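Local coordinates for putative acyl-CoA dehydrogenase (PDB 5JSC), which binds flavin-adenine dinucleotide (FAD) and belongs to the three-domain acyl-CoA dehydrogenase family of flavoproteins, at residues C[77-82]-C[126-131]; C[110-115]-C[133-138]; C[119-124]-C[254-259]; C[167-172]-C[203-208]. One frame throughout, in Å; residues are numbered along the deposited sequence.

Contact 1 of 4, residues C[77-82]-C[126-131]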
loop_
_atom_site.group_PDB
_atom_site.type_symbol
_atom_site.label_atom_id
_atom_site.label_comp_id
_atom_site.label_asym_id
_atom_site.label_seq_id
_atom_site.Cartn_x
_atom_site.Cartn_y
_atom_site.Cartn_z
ATOM N N VAL C 77 -5.114 -45.683 -1.579
ATOM C CA VAL C 77 -4.026 -46.556 -1.150
ATOM C C VAL C 77 -3.799 -47.673 -2.164
ATOM O O VAL C 77 -2.655 -48.060 -2.438
ATOM C CB VAL C 77 -4.322 -47.106 0.255
ATOM C CG1 VAL C 77 -3.304 -48.168 0.636
ATOM C CG2 VAL C 77 -4.307 -45.969 1.259
ATOM N N ALA C 78 -4.879 -48.197 -2.748
ATOM C CA ALA C 78 -4.756 -49.264 -3.735
ATOM C C ALA C 78 -3.989 -48.830 -4.976
ATOM O O ALA C 78 -3.504 -49.690 -5.724
ATOM C CB ALA C 78 -6.146 -49.757 -4.141
ATOM N N TYR C 79 -3.869 -47.522 -5.208
ATOM C CA TYR C 79 -3.251 -46.976 -6.410
ATOM C C TYR C 79 -1.921 -46.289 -6.124
ATOM O O TYR C 79 -1.420 -45.537 -6.966
ATOM C CB TYR C 79 -4.220 -46.009 -7.091
ATOM C CG TYR C 79 -5.557 -46.647 -7.344
ATOM C CD1 TYR C 79 -5.675 -47.703 -8.235
ATOM C CD2 TYR C 79 -6.700 -46.210 -6.685
ATOM C CE1 TYR C 79 -6.884 -48.315 -8.457
ATOM C CE2 TYR C 79 -7.930 -46.821 -6.914
ATOM C CZ TYR C 79 -8.005 -47.868 -7.805
ATOM O OH TYR C 79 -9.200 -48.489 -8.056
ATOM N N GLY C 80 -1.329 -46.540 -4.959
ATOM C CA GLY C 80 -0.041 -45.966 -4.619
ATOM C C GLY C 80 -0.102 -44.736 -3.742
ATOM O O GLY C 80 0.955 -44.218 -3.359
ATOM N N GLY C 81 -1.294 -44.255 -3.411
ATOM C CA GLY C 81 -1.409 -43.071 -2.585
ATOM C C GLY C 81 -1.116 -43.340 -1.124
ATOM O O GLY C 81 -1.180 -44.471 -0.637
ATOM N N HIS C 82 -0.775 -42.264 -0.408
ATOM C CA HIS C 82 -0.540 -42.381 1.028
ATOM C C HIS C 82 -1.815 -42.778 1.761
ATOM O O HIS C 82 -1.790 -43.606 2.686
ATOM C CB HIS C 82 -0.010 -41.060 1.581
ATOM C CG HIS C 82 0.045 -41.033 3.074
ATOM N ND1 HIS C 82 1.008 -41.713 3.788
ATOM C CD2 HIS C 82 -0.767 -40.454 3.990
ATOM C CE1 HIS C 82 0.800 -41.537 5.081
ATOM N NE2 HIS C 82 -0.271 -40.776 5.231
ATOM N N GLU C 126 -9.691 -48.871 -14.073
ATOM C CA GLU C 126 -8.623 -49.101 -15.040
ATOM C C GLU C 126 -7.724 -47.883 -15.150
ATOM O O GLU C 126 -6.496 -48.013 -15.169
ATOM C CB GLU C 126 -9.193 -49.462 -16.415
ATOM C CG GLU C 126 -9.861 -50.819 -16.473
ATOM C CD GLU C 126 -9.735 -51.502 -17.822
ATOM O OE1 GLU C 126 -8.738 -51.261 -18.534
ATOM O OE2 GLU C 126 -10.641 -52.287 -18.166
ATOM N N GLN C 127 -8.321 -46.688 -15.219
ATOM C CA GLN C 127 -7.527 -45.472 -15.335
ATOM C C GLN C 127 -6.659 -45.258 -14.101
ATOM O O GLN C 127 -5.462 -44.967 -14.217
ATOM C CB GLN C 127 -8.443 -44.271 -15.578
ATOM C CG GLN C 127 -9.099 -44.292 -16.956
ATOM C CD GLN C 127 -10.316 -43.388 -17.051
ATOM O OE1 GLN C 127 -10.822 -42.897 -16.044
ATOM N NE2 GLN C 127 -10.797 -43.167 -18.273
ATOM N N LYS C 128 -7.242 -45.397 -12.906
ATOM C CA LYS C 128 -6.440 -45.239 -11.696
ATOM C C LYS C 128 -5.333 -46.286 -11.625
ATOM O O LYS C 128 -4.196 -45.971 -11.249
ATOM C CB LYS C 128 -7.332 -45.291 -10.456
ATOM C CG LYS C 128 -8.266 -44.097 -10.316
ATOM C CD LYS C 128 -9.012 -44.145 -8.994
ATOM C CE LYS C 128 -9.967 -42.969 -8.826
ATOM N NZ LYS C 128 -10.682 -43.047 -7.506
ATOM N N THR C 129 -5.633 -47.535 -12.001
ATOM C CA THR C 129 -4.610 -48.579 -11.975
ATOM C C THR C 129 -3.481 -48.279 -12.954
ATOM O O THR C 129 -2.306 -48.536 -12.661
ATOM C CB THR C 129 -5.250 -49.931 -12.300
ATOM O OG1 THR C 129 -6.237 -50.227 -11.311
ATOM C CG2 THR C 129 -4.210 -51.046 -12.326
ATOM N N ARG C 130 -3.815 -47.753 -14.132
ATOM C CA ARG C 130 -2.799 -47.579 -15.161
ATOM C C ARG C 130 -1.870 -46.416 -14.844
ATOM O O ARG C 130 -0.668 -46.495 -15.109
ATOM C CB ARG C 130 -3.457 -47.391 -16.527
ATOM C CG ARG C 130 -2.482 -47.014 -17.646
ATOM C CD ARG C 130 -3.166 -47.015 -19.009
ATOM N NE ARG C 130 -2.341 -46.410 -20.054
ATOM C CZ ARG C 130 -1.355 -47.033 -20.698
ATOM N NH1 ARG C 130 -1.054 -48.292 -20.404
ATOM N NH2 ARG C 130 -0.667 -46.394 -21.634
ATOM N N TYR C 131 -2.393 -45.333 -14.272
ATOM C CA TYR C 131 -1.604 -44.107 -14.160
ATOM C C TYR C 131 -1.129 -43.793 -12.753
ATOM O O TYR C 131 0.010 -43.354 -12.589
ATOM C CB TYR C 131 -2.402 -42.906 -14.706
ATOM C CG TYR C 131 -2.626 -43.050 -16.191
ATOM C CD1 TYR C 131 -1.616 -42.742 -17.093
ATOM C CD2 TYR C 131 -3.826 -43.541 -16.691
ATOM C CE1 TYR C 131 -1.801 -42.904 -18.455
ATOM C CE2 TYR C 131 -4.022 -43.704 -18.050
ATOM C CZ TYR C 131 -3.004 -43.386 -18.927
ATOM O OH TYR C 131 -3.191 -43.539 -20.279
#
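The aromatic ring of Tyr79 lies flat against the side chain of Lys128. Lys128 CB stands almost squarely over it, 3.5 Å from the ring centroid and 7° off the ring normal, which makes a CH-pi contact. Farther along the extended lysine chain, CD passes above the rim and comes within 3.6 Å of Tyr79 CE2. Thr129 meets the ring in a different way: its OG1 sits at the ring edge, near the plane, 3.5 Å from Tyr79 CE1. The opposite face is backed by the neighbouring methyl, with Ala78 CB 4.3 Å above the ring plane, so the phenol is sandwiched between its own loop and helix 125-136.

The second shell explains these positions. Tyr79 is the third residue of a tight turn closed by Gly80 N to Val77 O at 3.2 Å, and its CG, anti to its carbonyl carbon (chi1 -53°), is directed onto the helix. The hydroxyl reaches His125 ND1 in a weak hydrogen bond. Thr129 OG1 bonds to the backbone O of the same His125, one turn back, while Lys128 NZ goes past the ring to a weak bond with Ser120 O. No hydrogen bond joins the two segments. The hold is therefore mainly aliphatic-aromatic packing, supplemented by the weak bond to His125; the lysine contributes its methylenes to the tyrosine and its ammonium group, weakly, to the end of helix 103-122.

Contact 2 of 4, residues C[110-115]-C[133-138]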
loop_
_atom_site.group_PDB
_atom_site.type_symbol
_atom_site.label_atom_id
_atom_site.label_comp_id
_atom_site.label_asym_id
_atom_site.label_seq_id
_atom_site.Cartn_x
_atom_site.Cartn_y
_atom_site.Cartn_z
ATOM N N ALA C 110 5.036 -30.776 -7.261
ATOM C CA ALA C 110 3.744 -30.146 -7.514
ATOM C C ALA C 110 3.051 -30.762 -8.719
ATOM O O ALA C 110 1.843 -31.034 -8.684
ATOM C CB ALA C 110 3.938 -28.646 -7.730
ATOM N N MET C 111 3.792 -30.964 -9.809
ATOM C CA MET C 111 3.149 -31.427 -11.031
ATOM C C MET C 111 2.752 -32.892 -10.969
ATOM O O MET C 111 1.823 -33.291 -11.675
ATOM C CB MET C 111 4.052 -31.186 -12.239
ATOM C CG MET C 111 4.186 -29.711 -12.582
ATOM S SD MET C 111 2.602 -28.849 -12.685
ATOM C CE MET C 111 1.690 -29.911 -13.821
ATOM N N GLN C 112 3.413 -33.697 -10.136
ATOM C CA GLN C 112 2.922 -35.051 -9.923
ATOM C C GLN C 112 1.566 -35.040 -9.235
ATOM O O GLN C 112 0.766 -35.953 -9.441
ATOM C CB GLN C 112 3.932 -35.857 -9.109
ATOM C CG GLN C 112 5.260 -36.072 -9.823
ATOM C CD GLN C 112 5.090 -36.780 -11.151
ATOM O OE1 GLN C 112 5.101 -36.145 -12.206
ATOM N NE2 GLN C 112 4.929 -38.109 -11.108
ATOM N N GLY C 113 1.293 -34.022 -8.419
ATOM C CA GLY C 113 -0.021 -33.833 -7.839
ATOM C C GLY C 113 -1.017 -33.249 -8.827
ATOM O O GLY C 113 -2.013 -33.891 -9.164
ATOM N N LEU C 114 -0.758 -32.027 -9.304
ATOM C CA LEU C 114 -1.720 -31.356 -10.181
ATOM C C LEU C 114 -1.995 -32.173 -11.442
ATOM O O LEU C 114 -3.153 -32.291 -11.874
ATOM C CB LEU C 114 -1.200 -29.962 -10.543
ATOM C CG LEU C 114 -2.082 -29.170 -11.517
ATOM C CD1 LEU C 114 -3.426 -28.842 -10.889
ATOM C CD2 LEU C 114 -1.355 -27.897 -11.963
ATOM N N GLY C 115 -0.952 -32.754 -12.038
ATOM C CA GLY C 115 -1.108 -33.513 -13.266
ATOM C C GLY C 115 -1.873 -34.807 -13.112
ATOM O O GLY C 115 -2.432 -35.302 -14.097
ATOM N N PRO C 133 -0.241 -45.474 -9.845
ATOM C CA PRO C 133 0.939 -46.068 -9.195
ATOM C C PRO C 133 2.249 -45.549 -9.754
ATOM O O PRO C 133 3.210 -45.372 -8.995
ATOM C CB PRO C 133 0.758 -47.571 -9.452
ATOM C CG PRO C 133 -0.704 -47.735 -9.562
ATOM C CD PRO C 133 -1.160 -46.525 -10.321
ATOM N N ARG C 134 2.311 -45.300 -11.067
ATOM C CA ARG C 134 3.535 -44.790 -11.675
ATOM C C ARG C 134 3.752 -43.317 -11.347
ATOM O O ARG C 134 4.899 -42.878 -11.210
ATOM C CB ARG C 134 3.497 -44.989 -13.190
ATOM N N VAL C 135 2.678 -42.539 -11.227
ATOM C CA VAL C 135 2.818 -41.171 -10.721
ATOM C C VAL C 135 3.394 -41.206 -9.312
ATOM O O VAL C 135 4.344 -40.480 -8.980
ATOM C CB VAL C 135 1.463 -40.439 -10.753
ATOM C CG1 VAL C 135 1.539 -39.120 -9.962
ATOM C CG2 VAL C 135 1.021 -40.164 -12.200
ATOM N N ALA C 136 2.837 -42.083 -8.470
ATOM C CA ALA C 136 3.185 -42.112 -7.054
ATOM C C ALA C 136 4.606 -42.599 -6.814
ATOM O O ALA C 136 5.213 -42.226 -5.806
ATOM C CB ALA C 136 2.197 -42.999 -6.287
ATOM N N ASN C 137 5.151 -43.452 -7.683
ATOM C CA ASN C 137 6.529 -43.887 -7.488
ATOM C C ASN C 137 7.511 -43.159 -8.401
ATOM O O ASN C 137 8.698 -43.499 -8.426
ATOM C CB ASN C 137 6.647 -45.417 -7.618
ATOM C CG ASN C 137 6.437 -45.942 -9.033
ATOM O OD1 ASN C 137 6.418 -45.202 -10.006
ATOM N ND2 ASN C 137 6.304 -47.266 -9.143
ATOM N N GLY C 138 7.054 -42.127 -9.107
ATOM C CA GLY C 138 7.965 -41.323 -9.896
ATOM C C GLY C 138 8.428 -41.925 -11.201
ATOM O O GLY C 138 9.411 -41.440 -11.771
#
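Gln112, on helix 103-122, reaches across to Val135 just where helix 125-136 ends in a Schellman motif, within the all-helical N-terminal domain. Its CB lies 4.1 Å from Val135 CG1, and the chain then bends at chi2 (-58°), folding the amide over toward the last turn of the other helix. At the tip the two amide atoms part company. OE1 accepts from Ala142 N, whereas NE2 donates to Val135 O at 3.2 Å, with an N-H...O angle of 149°. The acceptor lies close to the amide plane of Gln112, and the donor lies in the carbonyl plane, on a lone pair of Val135 O. NE2 has a second and stronger partner in Ala140 O. With both ends of the amide bonded, its rotation is fixed, and a buried polar group ties the helix end to the chain that leaves it.

Val135 O serves two donors, since Gly138 N also bonds to it at 3.2 Å. Gly138, with positive phi, is the C-prime residue of the motif, which Thr139 N completes by bonding to Arg134 O. The FAD is about 11 Å from the Gln112 side chain. Val135 answers with its own side chain, the two running antiparallel, one alongside the other: its CG1 methyl, anti to the backbone N, comes to 3.3 Å from Gln112 O, a carbonyl that also accepts from Ser116 OG.

Contact 3 of 4, residues C[119-124]-C[254-259]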
loop_
_atom_site.group_PDB
_atom_site.type_symbol
_atom_site.label_atom_id
_atom_site.label_comp_id
_atom_site.label_asym_id
_atom_site.label_seq_id
_atom_site.Cartn_x
_atom_site.Cartn_y
_atom_site.Cartn_z
ATOM N N ILE C 119 -7.250 -37.564 -12.205
ATOM C CA ILE C 119 -7.389 -39.019 -12.228
ATOM C C ILE C 119 -7.748 -39.535 -10.840
ATOM O O ILE C 119 -8.610 -40.409 -10.692
ATOM C CB ILE C 119 -6.103 -39.676 -12.771
ATOM C CG1 ILE C 119 -5.756 -39.122 -14.161
ATOM C CG2 ILE C 119 -6.233 -41.202 -12.826
ATOM C CD1 ILE C 119 -4.425 -39.620 -14.712
ATOM N N SER C 120 -7.099 -39.009 -9.794
ATOM C CA SER C 120 -7.508 -39.352 -8.432
ATOM C C SER C 120 -8.980 -39.038 -8.206
ATOM O O SER C 120 -9.701 -39.819 -7.572
ATOM C CB SER C 120 -6.655 -38.600 -7.406
ATOM O OG SER C 120 -5.334 -39.106 -7.341
ATOM N N LEU C 121 -9.445 -37.898 -8.724
ATOM C CA LEU C 121 -10.813 -37.462 -8.483
ATOM C C LEU C 121 -11.815 -38.191 -9.365
ATOM O O LEU C 121 -12.901 -38.548 -8.895
ATOM C CB LEU C 121 -10.933 -35.955 -8.713
ATOM C CG LEU C 121 -10.317 -35.033 -7.662
ATOM C CD1 LEU C 121 -10.425 -33.575 -8.114
ATOM C CD2 LEU C 121 -10.985 -35.239 -6.316
ATOM N N GLY C 122 -11.480 -38.418 -10.635
ATOM C CA GLY C 122 -12.490 -38.862 -11.582
ATOM C C GLY C 122 -12.183 -40.106 -12.394
ATOM O O GLY C 122 -12.978 -40.480 -13.260
ATOM N N GLY C 123 -11.057 -40.767 -12.140
ATOM C CA GLY C 123 -10.701 -41.926 -12.941
ATOM C C GLY C 123 -11.536 -43.153 -12.616
ATOM O O GLY C 123 -12.049 -43.316 -11.509
ATOM N N THR C 124 -11.677 -44.026 -13.616
ATOM C CA THR C 124 -12.197 -45.373 -13.400
ATOM C C THR C 124 -11.139 -46.231 -12.711
ATOM O O THR C 124 -10.001 -45.812 -12.496
ATOM C CB THR C 124 -12.578 -46.030 -14.722
ATOM O OG1 THR C 124 -11.399 -46.176 -15.530
ATOM C CG2 THR C 124 -13.605 -45.191 -15.472
ATOM N N ALA C 254 -11.853 -30.018 -13.801
ATOM C CA ALA C 254 -10.717 -29.102 -13.777
ATOM C C ALA C 254 -10.776 -28.205 -12.551
ATOM O O ALA C 254 -9.771 -28.016 -11.855
ATOM C CB ALA C 254 -10.696 -28.247 -15.047
ATOM N N MET C 255 -11.954 -27.640 -12.271
ATOM C CA MET C 255 -12.081 -26.736 -11.131
ATOM C C MET C 255 -11.817 -27.457 -9.818
ATOM O O MET C 255 -11.176 -26.902 -8.918
ATOM C CB MET C 255 -13.468 -26.099 -11.112
ATOM C CG MET C 255 -13.756 -25.231 -12.329
ATOM S SD MET C 255 -12.599 -23.856 -12.463
ATOM C CE MET C 255 -11.635 -24.327 -13.888
ATOM N N ARG C 256 -12.327 -28.687 -9.680
ATOM C CA ARG C 256 -12.114 -29.429 -8.441
ATOM C C ARG C 256 -10.647 -29.795 -8.257
ATOM O O ARG C 256 -10.155 -29.840 -7.123
ATOM C CB ARG C 256 -12.974 -30.690 -8.424
ATOM C CG ARG C 256 -14.457 -30.415 -8.204
ATOM C CD ARG C 256 -15.281 -31.684 -8.394
ATOM N NE ARG C 256 -14.897 -32.729 -7.447
ATOM C CZ ARG C 256 -14.987 -34.036 -7.689
ATOM N NH1 ARG C 256 -15.440 -34.471 -8.859
ATOM N NH2 ARG C 256 -14.615 -34.909 -6.765
ATOM N N THR C 257 -9.940 -30.063 -9.356
ATOM C CA THR C 257 -8.515 -30.353 -9.256
ATOM C C THR C 257 -7.752 -29.117 -8.794
ATOM O O THR C 257 -6.891 -29.196 -7.907
ATOM C CB THR C 257 -7.994 -30.855 -10.606
ATOM O OG1 THR C 257 -8.744 -32.016 -11.006
ATOM C CG2 THR C 257 -6.518 -31.225 -10.515
ATOM N N LEU C 258 -8.071 -27.964 -9.371
ATOM C CA LEU C 258 -7.438 -26.719 -8.948
ATOM C C LEU C 258 -7.761 -26.371 -7.496
ATOM O O LEU C 258 -6.927 -25.770 -6.804
ATOM C CB LEU C 258 -7.871 -25.589 -9.884
ATOM C CG LEU C 258 -7.235 -25.682 -11.270
ATOM C CD1 LEU C 258 -8.039 -24.857 -12.265
ATOM C CD2 LEU C 258 -5.781 -25.200 -11.216
ATOM N N ASP C 259 -8.957 -26.723 -7.017
ATOM C CA ASP C 259 -9.303 -26.430 -5.629
ATOM C C ASP C 259 -8.402 -27.177 -4.660
ATOM O O ASP C 259 -8.123 -26.678 -3.562
ATOM C CB ASP C 259 -10.759 -26.791 -5.354
ATOM C CG ASP C 259 -11.724 -25.744 -5.851
ATOM O OD1 ASP C 259 -11.286 -24.608 -6.139
ATOM O OD2 ASP C 259 -12.934 -26.058 -5.938
HETATM O O HOH W 1 -14.121 -37.773 -6.690
#
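The guanidinium of Arg256 has Leu121 over one face: CB of the leucine stands above it, and the CD2 methyl approaches its rim, 3.7 Å from NH2. At the edge, in the guanidinium plane, sits a water that accepts from Arg256 NH2 at 2.9 Å and donates to Leu121 O at 2.6 Å. One leucine thus meets the arginine twice, by its hydrocarbon over the face and by its carbonyl through the water. The contact is a helix-to-helix junction of the acyl-CoA dehydrogenase fold, where the end of helix 103-122 in the N-terminal domain meets the long helix 250-286 in the C-terminal one.

A bend at chi3 of Arg256 (61°) turns the charged end back toward Leu121. No direct hydrogen bond crosses between the segments, so the water is their polar link. A sulfate ion, probably from the crystallisation liquor, lies about 4 Å from the Leu121 side chain.

The other branch of the leucine serves the more buried side. CD1 packs 3.9 Å from Arg256 CB and 3.8 Å from Thr257 N, and neighbouring Leu253 and Ile260 of the same long helix also touch the leucine. Thr257, about 10 Å from the FAD, turns its hydroxyl back along its own helix: OG1 bonds to Leu253 O and meets Leu121 CD1 at 3.7 Å.

Contact 4 of 4, residues C[167-172]-C[203-208]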
loop_
_atom_site.group_PDB
_atom_site.type_symbol
_atom_site.label_atom_id
_atom_site.label_comp_id
_atom_site.label_asym_id
_atom_site.label_seq_id
_atom_site.Cartn_x
_atom_site.Cartn_y
_atom_site.Cartn_z
ATOM N N ASP C 167 -15.283 -45.010 -31.781
ATOM C CA ASP C 167 -14.916 -45.240 -30.390
ATOM C C ASP C 167 -13.799 -44.318 -29.917
ATOM O O ASP C 167 -13.205 -44.568 -28.863
ATOM C CB ASP C 167 -14.516 -46.707 -30.180
ATOM C CG ASP C 167 -13.196 -47.067 -30.849
ATOM O OD1 ASP C 167 -12.758 -46.347 -31.770
ATOM O OD2 ASP C 167 -12.600 -48.093 -30.451
ATOM N N ALA C 168 -13.502 -43.263 -30.666
ATOM C CA ALA C 168 -12.468 -42.320 -30.281
ATOM C C ALA C 168 -12.995 -40.898 -30.387
ATOM O O ALA C 168 -14.042 -40.635 -30.984
ATOM C CB ALA C 168 -11.210 -42.474 -31.144
ATOM N N TYR C 169 -12.259 -39.988 -29.767
ATOM C CA TYR C 169 -12.414 -38.560 -29.978
ATOM C C TYR C 169 -11.200 -38.060 -30.740
ATOM O O TYR C 169 -10.084 -38.546 -30.528
ATOM C CB TYR C 169 -12.548 -37.807 -28.657
ATOM C CG TYR C 169 -13.913 -37.929 -28.023
ATOM C CD1 TYR C 169 -14.245 -39.030 -27.240
ATOM C CD2 TYR C 169 -14.871 -36.938 -28.204
ATOM C CE1 TYR C 169 -15.491 -39.138 -26.656
ATOM C CE2 TYR C 169 -16.120 -37.036 -27.624
ATOM C CZ TYR C 169 -16.426 -38.138 -26.854
ATOM O OH TYR C 169 -17.666 -38.238 -26.268
ATOM N N VAL C 170 -11.423 -37.109 -31.641
ATOM C CA VAL C 170 -10.357 -36.509 -32.434
ATOM C C VAL C 170 -10.124 -35.105 -31.900
ATOM O O VAL C 170 -11.050 -34.285 -31.876
ATOM C CB VAL C 170 -10.707 -36.477 -33.928
ATOM C CG1 VAL C 170 -9.536 -35.940 -34.718
ATOM C CG2 VAL C 170 -11.107 -37.866 -34.414
ATOM N N LEU C 171 -8.893 -34.822 -31.475
ATOM C CA LEU C 171 -8.560 -33.557 -30.826
ATOM C C LEU C 171 -7.812 -32.636 -31.786
ATOM O O LEU C 171 -6.840 -33.055 -32.427
ATOM C CB LEU C 171 -7.729 -33.792 -29.561
ATOM C CG LEU C 171 -8.502 -34.085 -28.266
ATOM C CD1 LEU C 171 -9.375 -35.327 -28.396
ATOM C CD2 LEU C 171 -7.554 -34.213 -27.078
ATOM N N ASP C 172 -8.264 -31.381 -31.875
ATOM C CA ASP C 172 -7.657 -30.380 -32.744
ATOM C C ASP C 172 -7.559 -29.045 -32.024
ATOM O O ASP C 172 -8.568 -28.531 -31.527
ATOM C CB ASP C 172 -8.471 -30.197 -34.027
ATOM C CG ASP C 172 -8.379 -31.389 -34.942
ATOM O OD1 ASP C 172 -7.359 -31.506 -35.657
ATOM O OD2 ASP C 172 -9.324 -32.206 -34.944
ATOM N N SER C 203 -15.017 -31.758 -21.817
ATOM C CA SER C 203 -14.720 -33.084 -21.291
ATOM C C SER C 203 -13.227 -33.184 -21.011
ATOM O O SER C 203 -12.420 -32.447 -21.581
ATOM C CB SER C 203 -15.143 -34.198 -22.264
ATOM O OG SER C 203 -16.545 -34.157 -22.501
ATOM N N ALA C 204 -12.865 -34.110 -20.123
ATOM C CA ALA C 204 -11.483 -34.341 -19.725
ATOM C C ALA C 204 -11.005 -35.685 -20.262
ATOM O O ALA C 204 -11.760 -36.661 -20.258
ATOM C CB ALA C 204 -11.350 -34.320 -18.202
ATOM N N PHE C 205 -9.743 -35.743 -20.707
ATOM C CA PHE C 205 -9.157 -36.960 -21.272
ATOM C C PHE C 205 -7.760 -37.184 -20.719
ATOM O O PHE C 205 -7.010 -36.227 -20.538
ATOM C CB PHE C 205 -9.038 -36.889 -22.809
ATOM C CG PHE C 205 -10.344 -36.711 -23.521
ATOM C CD1 PHE C 205 -10.837 -35.435 -23.796
ATOM C CD2 PHE C 205 -11.079 -37.820 -23.929
ATOM C CE1 PHE C 205 -12.033 -35.274 -24.458
ATOM C CE2 PHE C 205 -12.282 -37.657 -24.595
ATOM C CZ PHE C 205 -12.760 -36.389 -24.860
ATOM N N VAL C 206 -7.382 -38.443 -20.492
ATOM C CA VAL C 206 -5.971 -38.773 -20.305
ATOM C C VAL C 206 -5.376 -39.071 -21.672
ATOM O O VAL C 206 -5.841 -39.975 -22.380
ATOM C CB VAL C 206 -5.769 -39.962 -19.358
ATOM C CG1 VAL C 206 -4.269 -40.186 -19.153
ATOM C CG2 VAL C 206 -6.470 -39.708 -18.035
ATOM N N VAL C 207 -4.351 -38.311 -22.049
ATOM C CA VAL C 207 -3.742 -38.417 -23.370
ATOM C C VAL C 207 -2.282 -38.814 -23.190
ATOM O O VAL C 207 -1.470 -38.021 -22.696
ATOM C CB VAL C 207 -3.875 -37.113 -24.168
ATOM C CG1 VAL C 207 -3.297 -37.299 -25.564
ATOM C CG2 VAL C 207 -5.342 -36.696 -24.245
ATOM N N ASP C 208 -1.942 -40.040 -23.592
ATOM C CA ASP C 208 -0.559 -40.486 -23.497
ATOM C C ASP C 208 0.322 -39.644 -24.411
ATOM O O ASP C 208 -0.102 -39.227 -25.492
ATOM C CB ASP C 208 -0.445 -41.965 -23.867
ATOM C CG ASP C 208 -1.129 -42.877 -22.857
ATOM O OD1 ASP C 208 -1.301 -42.461 -21.696
ATOM O OD2 ASP C 208 -1.495 -44.011 -23.225
#
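Tyr169 and Phe205 meet obliquely, their ring planes at 57° and their centroids 5.1 Å apart, while the side chains as a whole cross at about a right angle. The far end of the phenylalanine does the touching. Its CZ stands 3.7 Å above the plane of the Tyr169 ring, displaced toward the rim on the CG side, and its CE2 comes within 3.6 Å of Tyr169 CD1. From the other residue's standpoint the same approach is made at an edge, because Tyr169 CD1 lies near the plane of the Phe205 ring. In both residues CG is anti to the carbonyl carbon (chi1 -77° in Tyr169, -60° in Phe205), and both rings project from their strands toward the opposing sheet.

Two residues along each strand the pattern continues in aliphatic form, more loosely, where Leu171 CD2 faces Val207 CG2 at 4.4 Å. The alternation of strand side chains puts all four residues on the inner faces. The backbones stay well apart, with CA atoms of Tyr169 and Phe205 9.4 Å from each other, and no hydrogen bond joins the segments: this is sheet-on-sheet packing in the buried interior of the beta-rich middle domain.

Residues 168-172, the first part of strand 168-179, are bonded to 161-165 and to 236-239. Strand 202-208 lies in the other sheet, between 186-192 and 243-244, and Met243 touches both aromatic residues. At the end of strand 202-208, the carboxylate of Asp208 bonds to Arg130 and Tyr131 of helix 125-136.

Helix 125-136 ties the set together. Contacts 1 and 2 share it, their centres 11 Å apart, and the loop of contact 1 meets its end where Gly80 O lies 3.4 Å from Ala136 CB. Contact 3 adjoins contact 1 where Lys128 CE lies 3.4 Å from Gly123 O, and it shares helix 103-122 with contact 2. The helical domain reaches the beta domain of contact 4 through Asp208: its OD2 forms a salt bridge with Arg130 NH2 at 3.0 Å, and its OD1 a probable hydrogen bond with Tyr131 OH at 2.6 Å. Ile119 CD1, 3.9 Å from Val206 CG2, adds an apolar touch. The FAD stands off from the touching side chains: Thr257 is about 10 Å away, Gln112 about 11 Å and Val207 about 13 Å.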